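Uncharacterized protein (Bacteroides eggerthii, PDB 4FTD) is of unknown function but pairs a six-bladed beta-propeller with an immunoglobulin-like domain and may act in carbohydrate metabolism. Local coordinates at residues A433-T436 against Q437-F440. Numbering follows the deposited sequence.
Sequences ASRT and QSGF
The tight end of the beta hairpin formed by strands 426-435 and 439-446 is closed by Arg435, which meets Gly439 and Ser438 through its backbone and Ser438 again through its side chain. Arg435 N donates to Gly439 O at 3.0 Å, nearly straight. In return Arg435 O accepts two N-H groups: that of Gly439 in the carbonyl plane, and that of Ser438 tilted 35° from it. Two residues thus face one, a classic beta bulge, and the backbone angles of Gly439 would jam a CB against the preceding carbonyl oxygen. The Arg435 chain leaves with CG anti to the backbone N (chi1 -173°), and the bend at chi2 carries it along the turn, where Arg435 CD lies 3.2 Å from Ser438 OG. Arg435 NH1 then donates to Ser438 OG at 2.8 Å, with the oxygen a little out of the guanidinium plane. A water at the guanidinium edge, weakly bound by NH1, donates to Gln437 O. The NE-H donates to Ala358 O, NH2 to the carbonyls of Gly359 and Ser405, and Ser438 OG also hydrogen-bonds to Gly403 O. A leucine in place of Arg435 would probably leave the carbonyls of Ala358, Gly359 and Ser405 without their guanidinium donors and the Ser438 hydroxyl without its NH1 partner. On the other sheet face, Ser434 CB packs 3.8 Å from Phe440 CB across a non-hydrogen-bonded pair, and the Phe440 ring meets Phe124. The bulged hairpin joins the two central strands of a four-stranded antiparallel blade, with strand 120-125, from much earlier in the chain, at its edge next to 439-446, as in the closing blade of a beta-propeller.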
loop_
_atom_site.group_PDB
_atom_site.type_symbol
_atom_site.label_atom_id
_atom_site.label_comp_id
_atom_site.label_asym_id
_atom_site.label_seq_id
_atom_site.Cartn_x
_atom_site.Cartn_y
_atom_site.Cartn_z
ATOM N N ALA A 433 2.884 1.342 8.290
ATOM C CA ALA A 433 4.315 1.664 8.352
ATOM C C ALA A 433 4.689 1.907 9.822
ATOM O O ALA A 433 3.872 2.397 10.633
ATOM C CB ALA A 433 4.673 2.891 7.515
ATOM N N SER A 434 5.914 1.536 10.159
ATOM C CA SER A 434 6.511 1.770 11.465
ATOM C C SER A 434 7.937 2.220 11.255
ATOM O O SER A 434 8.635 1.652 10.431
ATOM C CB SER A 434 6.578 0.471 12.278
ATOM O OG SER A 434 7.009 0.775 13.620
ATOM N N ARG A 435 8.395 3.150 12.071
ATOM C CA ARG A 435 9.740 3.648 11.992
ATOM C C ARG A 435 10.295 3.918 13.378
ATOM O O ARG A 435 9.638 4.548 14.240
ATOM C CB ARG A 435 9.779 4.852 11.092
ATOM C CG ARG A 435 11.180 5.363 10.815
ATOM C CD ARG A 435 11.539 6.525 11.716
ATOM N NE ARG A 435 12.832 7.095 11.411
ATOM C CZ ARG A 435 13.391 8.095 12.081
ATOM N NH1 ARG A 435 12.776 8.624 13.128
ATOM N NH2 ARG A 435 14.574 8.574 11.699
ATOM N N THR A 436 11.516 3.440 13.601
ATOM C CA THR A 436 12.200 3.553 14.907
ATOM C C THR A 436 12.316 4.988 15.412
ATOM O O THR A 436 12.803 5.850 14.686
ATOM C CB THR A 436 13.586 2.909 14.865
ATOM O OG1 THR A 436 13.429 1.554 14.431
ATOM C CG2 THR A 436 14.289 2.976 16.234
ATOM N N GLN A 437 11.832 5.210 16.624
ATOM C CA GLN A 437 11.807 6.538 17.291
ATOM C C GLN A 437 10.786 7.530 16.680
ATOM O O GLN A 437 10.822 8.730 16.992
ATOM C CB GLN A 437 13.223 7.164 17.454
ATOM C CG GLN A 437 14.119 6.341 18.368
ATOM C CD GLN A 437 15.560 6.848 18.458
ATOM O OE1 GLN A 437 16.525 6.121 18.188
ATOM N NE2 GLN A 437 15.703 8.094 18.791
ATOM N N SER A 438 9.859 7.039 15.866
ATOM C CA SER A 438 8.741 7.854 15.368
ATOM C C SER A 438 7.394 7.224 15.674
ATOM O O SER A 438 6.458 7.917 15.932
ATOM C CB SER A 438 8.826 8.084 13.888
ATOM O OG SER A 438 10.034 8.707 13.554
ATOM N N GLY A 439 7.284 5.899 15.608
ATOM C CA GLY A 439 6.034 5.216 15.901
ATOM C C GLY A 439 5.466 4.513 14.660
ATOM O O GLY A 439 6.186 4.235 13.731
ATOM N N PHE A 440 4.163 4.249 14.664
ATOM C CA PHE A 440 3.517 3.523 13.578
ATOM C C PHE A 440 2.148 4.077 13.240
ATOM O O PHE A 440 1.572 4.785 14.045
ATOM C CB PHE A 440 3.469 2.029 13.873
ATOM C CG PHE A 440 2.507 1.586 14.971
ATOM C CD1 PHE A 440 1.169 1.361 14.695
ATOM C CD2 PHE A 440 2.978 1.310 16.270
ATOM C CE1 PHE A 440 0.286 0.940 15.700
ATOM C CE2 PHE A 440 2.123 0.873 17.260
ATOM C CZ PHE A 440 0.781 0.667 16.970
HETATM O O HOH W 1 12.608 10.448 15.636
#